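Local coordinates for Arf-GAP with coiled-coil, ANK repeat and PH domain-containing protein 2 (Homo sapiens, PDB 6IF3) that acts as a GTPase-activating protein for the small GTPase ARF6 and needs its ankyrin repeats, the part described here, to interact with RAB35, at residues V36-I50 against L64-Q77. Numbering follows the deposited sequence.
Sequences VNWANSEENKATPLI and LLQNGANVNQRDVQ
Asn37 and Gln73 join the loop entering the first ankyrin repeat to the loop leaving it. Asn37 OD1 takes the backbone N-H of Asn70 at 2.8 Å, an almost straight bond (177°) lying in the carbonyl plane on a lone pair. In return Gln73 NE2 donates to the backbone O of Asn37 at 3.0 Å, and the side-chain amides of the two residues lie 48° apart. Gln73 reaches across because CG stands anti to its backbone N (chi1 -176°) and the chain stays extended, which also lays NE2 against Thr47 CG2 (3.4 Å).

Farther along, Asn44 O accepts from Val76 N at 2.9 Å, while Gln77 NE2 approaches Asn44 OD1 from above its carbonyl plane, off the lone pairs, in a longer bond of 3.3 Å. At the other end the contact turns apolar: Val36 CG2 meets Leu64 CD2 at 3.7 Å, and Leu49 rests CD2 against Leu65 CD2 and Ala69 CB. A Schellman motif with Gly68 at C-prime ends helix 58-66 and turns the chain into the loop that offers Asn70 N.

Waters fill in between the loops: one donates to both Asn37 OD1 and Asn70 O, another links Gln73 NE2 with Lys45 O and Arg74 O, and a third joins Thr47 OG1 to Gln73 O. Thr47 OG1 also caps helix 48-55 through Ile50 N. Asp75 extends the network into the next repeat, accepting from Arg79 N and His84 NE2.

A leucine in place of Asn37 would probably leave Asn70 N and the bridging water without their shared acceptor. These two loops are thus joined mainly by side-chain amides and water, with one backbone-to-backbone bond, and the apolar grip lies near the helices.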
loop_
_atom_site.group_PDB
_atom_site.type_symbol
_atom_site.label_atom_id
_atom_site.label_comp_id
_atom_site.label_asym_id
_atom_site.label_seq_id
_atom_site.Cartn_x
_atom_site.Cartn_y
_atom_site.Cartn_z
ATOM N N VAL A 36 31.217 11.705 -0.501
ATOM C CA VAL A 36 29.776 11.861 -0.562
ATOM C C VAL A 36 29.087 11.111 0.606
ATOM O O VAL A 36 27.941 11.432 0.962
ATOM C CB VAL A 36 29.263 11.371 -1.933
ATOM C CG1 VAL A 36 29.462 9.838 -2.092
ATOM C CG2 VAL A 36 27.835 11.816 -2.196
ATOM N N ASN A 37 29.798 10.146 1.205
ATOM C CA ASN A 37 29.287 9.362 2.330
ATOM C C ASN A 37 29.950 9.730 3.661
ATOM O O ASN A 37 29.909 8.958 4.629
ATOM C CB ASN A 37 29.466 7.864 2.036
ATOM C CG ASN A 37 28.570 7.395 0.920
ATOM O OD1 ASN A 37 27.354 7.659 0.924
ATOM N ND2 ASN A 37 29.150 6.698 -0.054
ATOM N N TRP A 38 30.527 10.929 3.699
ATOM C CA TRP A 38 31.175 11.439 4.903
ATOM C C TRP A 38 30.232 11.380 6.098
ATOM O O TRP A 38 29.053 11.715 5.976
ATOM C CB TRP A 38 31.632 12.863 4.659
ATOM C CG TRP A 38 32.423 13.462 5.821
ATOM C CD1 TRP A 38 33.732 13.201 6.127
ATOM C CD2 TRP A 38 31.976 14.442 6.768
ATOM N NE1 TRP A 38 34.116 13.950 7.213
ATOM C CE2 TRP A 38 33.062 14.726 7.619
ATOM C CE3 TRP A 38 30.764 15.112 6.975
ATOM C CZ2 TRP A 38 32.974 15.639 8.675
ATOM C CZ3 TRP A 38 30.686 16.033 8.029
ATOM C CH2 TRP A 38 31.784 16.287 8.850
ATOM N N ALA A 39 30.737 10.900 7.224
ATOM C CA ALA A 39 29.965 10.846 8.477
ATOM C C ALA A 39 30.502 11.872 9.460
ATOM O O ALA A 39 31.719 11.923 9.730
ATOM C CB ALA A 39 30.015 9.456 9.065
ATOM N N ASN A 40 29.603 12.684 10.013
ATOM C CA ASN A 40 29.991 13.727 10.958
ATOM C C ASN A 40 30.046 13.137 12.354
ATOM O O ASN A 40 29.010 12.924 12.979
ATOM C CB ASN A 40 28.993 14.886 10.900
ATOM C CG ASN A 40 29.459 16.101 11.692
ATOM O OD1 ASN A 40 30.234 15.996 12.650
ATOM N ND2 ASN A 40 28.978 17.270 11.296
ATOM N N SER A 41 31.254 12.853 12.855
ATOM C CA SER A 41 31.405 12.211 14.154
ATOM C C SER A 41 30.937 13.090 15.303
ATOM O O SER A 41 30.688 12.599 16.389
ATOM C CB SER A 41 32.858 11.806 14.374
ATOM O OG SER A 41 33.662 12.960 14.491
ATOM N N GLU A 42 30.809 14.393 15.048
ATOM C CA GLU A 42 30.366 15.354 16.055
ATOM C C GLU A 42 28.828 15.489 16.085
ATOM O O GLU A 42 28.291 16.134 17.003
ATOM C CB GLU A 42 30.987 16.737 15.797
ATOM C CG GLU A 42 32.448 16.836 16.159
ATOM C CD GLU A 42 32.695 16.524 17.618
ATOM O OE1 GLU A 42 32.549 17.442 18.453
ATOM O OE2 GLU A 42 33.043 15.365 17.934
ATOM N N GLU A 43 28.142 14.906 15.109
ATOM C CA GLU A 43 26.697 15.033 14.969
ATOM C C GLU A 43 26.106 13.681 14.567
ATOM O O GLU A 43 25.518 13.518 13.491
ATOM C CB GLU A 43 26.332 16.124 13.950
ATOM C CG GLU A 43 26.831 17.517 14.391
ATOM C CD GLU A 43 26.363 18.665 13.489
ATOM O OE1 GLU A 43 26.847 19.789 13.729
ATOM O OE2 GLU A 43 25.505 18.440 12.620
ATOM N N ASN A 44 26.287 12.717 15.474
ATOM C CA ASN A 44 25.651 11.400 15.372
ATOM C C ASN A 44 25.999 10.617 14.118
ATOM O O ASN A 44 25.217 9.773 13.678
ATOM C CB ASN A 44 24.122 11.543 15.461
ATOM C CG ASN A 44 23.691 12.180 16.770
ATOM O OD1 ASN A 44 23.864 11.587 17.831
ATOM N ND2 ASN A 44 23.135 13.390 16.697
ATOM N N LYS A 45 27.171 10.882 13.551
ATOM C CA LYS A 45 27.580 10.245 12.296
ATOM C C LYS A 45 26.562 10.428 11.176
ATOM O O LYS A 45 26.455 9.633 10.243
ATOM C CB LYS A 45 27.879 8.756 12.535
ATOM C CG LYS A 45 29.063 8.607 13.488
ATOM C CD LYS A 45 29.696 7.230 13.444
ATOM C CE LYS A 45 31.022 7.209 14.216
ATOM N NZ LYS A 45 32.095 8.032 13.580
ATOM N N ALA A 46 25.853 11.550 11.213
ATOM C CA ALA A 46 24.978 11.864 10.099
ATOM C C ALA A 46 25.793 12.213 8.846
ATOM O O ALA A 46 26.980 12.575 8.919
ATOM C CB ALA A 46 24.013 13.034 10.471
ATOM N N THR A 47 25.111 12.135 7.712
ATOM C CA THR A 47 25.715 12.167 6.401
ATOM C C THR A 47 25.153 13.301 5.551
ATOM O O THR A 47 24.123 13.882 5.888
ATOM C CB THR A 47 25.422 10.877 5.645
ATOM O OG1 THR A 47 23.980 10.753 5.564
ATOM C CG2 THR A 47 26.006 9.657 6.353
ATOM N N PRO A 48 25.799 13.584 4.421
ATOM C CA PRO A 48 25.196 14.543 3.483
ATOM C C PRO A 48 23.796 14.143 3.057
ATOM O O PRO A 48 22.949 15.044 3.001
ATOM C CB PRO A 48 26.201 14.548 2.294
ATOM C CG PRO A 48 27.559 14.267 2.999
ATOM C CD PRO A 48 27.184 13.229 4.038
ATOM N N LEU A 49 23.541 12.863 2.828
ATOM C CA LEU A 49 22.218 12.507 2.328
ATOM C C LEU A 49 21.211 12.652 3.439
ATOM O O LEU A 49 20.075 13.092 3.173
ATOM C CB LEU A 49 22.220 11.110 1.737
ATOM C CG LEU A 49 20.919 10.621 1.111
ATOM C CD1 LEU A 49 20.414 11.628 0.051
ATOM C CD2 LEU A 49 21.147 9.240 0.469
ATOM N N ILE A 50 21.592 12.344 4.680
ATOM C CA ILE A 50 20.672 12.608 5.775
ATOM C C ILE A 50 20.427 14.131 5.911
ATOM O O ILE A 50 19.292 14.547 6.145
ATOM C CB ILE A 50 21.175 11.980 7.102
ATOM C CG1 ILE A 50 20.992 10.463 7.036
ATOM C CG2 ILE A 50 20.469 12.579 8.292
ATOM C CD1 ILE A 50 21.682 9.728 8.167
ATOM N N LEU A 64 23.036 13.951 -4.713
ATOM C CA LEU A 64 23.912 13.092 -3.926
ATOM C C LEU A 64 23.891 11.647 -4.431
ATOM O O LEU A 64 24.929 11.030 -4.608
ATOM C CB LEU A 64 23.512 13.157 -2.455
ATOM C CG LEU A 64 23.898 14.489 -1.813
ATOM C CD1 LEU A 64 23.280 14.615 -0.409
ATOM C CD2 LEU A 64 25.462 14.605 -1.715
ATOM N N LEU A 65 22.711 11.108 -4.705
ATOM C CA LEU A 65 22.607 9.751 -5.249
ATOM C C LEU A 65 23.318 9.618 -6.595
ATOM O O LEU A 65 23.976 8.614 -6.859
ATOM C CB LEU A 65 21.132 9.350 -5.391
ATOM C CG LEU A 65 20.416 9.135 -4.064
ATOM C CD1 LEU A 65 18.894 8.936 -4.279
ATOM C CD2 LEU A 65 21.005 7.975 -3.259
ATOM N N GLN A 66 23.186 10.645 -7.442
ATOM C CA GLN A 66 23.834 10.658 -8.755
ATOM C C GLN A 66 25.344 10.729 -8.619
ATOM O O GLN A 66 26.061 10.387 -9.540
ATOM C CB GLN A 66 23.350 11.844 -9.582
ATOM C CG GLN A 66 21.923 11.697 -10.040
ATOM C CD GLN A 66 21.352 13.006 -10.533
ATOM O OE1 GLN A 66 22.046 14.030 -10.574
ATOM N NE2 GLN A 66 20.076 12.990 -10.890
ATOM N N ASN A 67 25.817 11.178 -7.458
ATOM C CA ASN A 67 27.260 11.308 -7.259
ATOM C C ASN A 67 27.793 10.253 -6.269
ATOM O O ASN A 67 28.873 10.406 -5.704
ATOM C CB ASN A 67 27.595 12.730 -6.805
ATOM C CG ASN A 67 27.520 13.714 -7.940
ATOM O OD1 ASN A 67 28.481 13.872 -8.668
ATOM N ND2 ASN A 67 26.366 14.353 -8.123
ATOM N N GLY A 68 27.033 9.181 -6.103
ATOM C CA GLY A 68 27.494 7.965 -5.451
ATOM C C GLY A 68 27.107 7.758 -3.997
ATOM O O GLY A 68 27.663 6.874 -3.328
ATOM N N ALA A 69 26.168 8.553 -3.498
ATOM C CA ALA A 69 25.731 8.375 -2.113
ATOM C C ALA A 69 25.133 7.004 -1.912
ATOM O O ALA A 69 24.374 6.516 -2.761
ATOM C CB ALA A 69 24.711 9.432 -1.700
ATOM N N ASN A 70 25.454 6.409 -0.769
ATOM C CA ASN A 70 24.833 5.155 -0.336
ATOM C C ASN A 70 23.461 5.462 0.236
ATOM O O ASN A 70 23.361 6.072 1.288
ATOM C CB ASN A 70 25.740 4.492 0.713
ATOM C CG ASN A 70 25.229 3.180 1.207
ATOM O OD1 ASN A 70 24.094 2.777 0.955
ATOM N ND2 ASN A 70 26.093 2.485 1.961
ATOM N N VAL A 71 22.404 5.008 -0.444
ATOM C CA VAL A 71 21.015 5.320 -0.057
ATOM C C VAL A 71 20.670 4.691 1.290
ATOM O O VAL A 71 19.718 5.100 1.932
ATOM C CB VAL A 71 20.045 4.860 -1.161
ATOM C CG1 VAL A 71 19.875 3.346 -1.156
ATOM C CG2 VAL A 71 18.693 5.600 -1.046
ATOM N N ASN A 72 21.475 3.735 1.751
ATOM C CA ASN A 72 21.126 3.031 2.983
ATOM C C ASN A 72 21.969 3.439 4.193
ATOM O O ASN A 72 21.703 2.945 5.295
ATOM C CB ASN A 72 21.269 1.527 2.797
ATOM C CG ASN A 72 20.223 0.951 1.899
ATOM O OD1 ASN A 72 19.061 1.335 1.964
ATOM N ND2 ASN A 72 20.620 0.011 1.070
ATOM N N GLN A 73 23.001 4.269 4.004
ATOM C CA GLN A 73 23.985 4.464 5.075
ATOM C C GLN A 73 23.323 5.125 6.269
ATOM O O GLN A 73 22.625 6.153 6.128
ATOM C CB GLN A 73 25.177 5.311 4.601
ATOM C CG GLN A 73 26.262 5.448 5.687
ATOM C CD GLN A 73 27.459 6.171 5.160
ATOM O OE1 GLN A 73 27.812 6.013 3.986
ATOM N NE2 GLN A 73 28.064 7.004 5.992
ATOM N N ARG A 74 23.568 4.560 7.443
ATOM C CA ARG A 74 22.884 4.969 8.671
ATOM C C ARG A 74 23.682 5.911 9.542
ATOM O O ARG A 74 24.934 5.843 9.579
ATOM C CB ARG A 74 22.550 3.719 9.519
ATOM C CG ARG A 74 21.858 2.590 8.745
ATOM C CD ARG A 74 21.961 1.321 9.524
ATOM N NE ARG A 74 21.436 0.117 8.884
ATOM C CZ ARG A 74 20.371 -0.553 9.334
ATOM N NH1 ARG A 74 19.708 -0.071 10.372
ATOM N NH2 ARG A 74 19.994 -1.711 8.777
ATOM N N ASP A 75 22.960 6.734 10.309
ATOM C CA ASP A 75 23.600 7.454 11.426
ATOM C C ASP A 75 23.863 6.495 12.598
ATOM O O ASP A 75 23.590 5.273 12.507
ATOM C CB ASP A 75 22.771 8.668 11.878
ATOM C CG ASP A 75 21.393 8.304 12.407
ATOM O OD1 ASP A 75 21.200 7.174 12.894
ATOM O OD2 ASP A 75 20.505 9.204 12.386
ATOM N N VAL A 76 24.415 7.022 13.695
ATOM C CA VAL A 76 24.859 6.157 14.766
ATOM C C VAL A 76 23.688 5.522 15.534
ATOM O O VAL A 76 23.896 4.547 16.256
ATOM C CB VAL A 76 25.839 6.931 15.710
ATOM C CG1 VAL A 76 25.117 7.816 16.705
ATOM C CG2 VAL A 76 26.816 5.964 16.435
ATOM N N GLN A 77 22.473 6.041 15.312
ATOM C CA GLN A 77 21.256 5.447 15.878
ATOM C C GLN A 77 20.658 4.396 14.945
ATOM O O GLN A 77 19.566 3.877 15.209
ATOM C CB GLN A 77 20.215 6.540 16.166
ATOM C CG GLN A 77 20.523 7.338 17.456
ATOM C CD GLN A 77 21.544 8.444 17.242
ATOM O OE1 GLN A 77 21.636 9.012 16.152
ATOM N NE2 GLN A 77 22.314 8.760 18.299
HETATM O O HOH W 1 24.922 8.051 2.310
HETATM O O HOH W 2 28.007 4.157 -1.858
HETATM O O HOH W 3 27.148 7.277 8.790
HETATM O O HOH W 4 23.183 8.430 4.530
#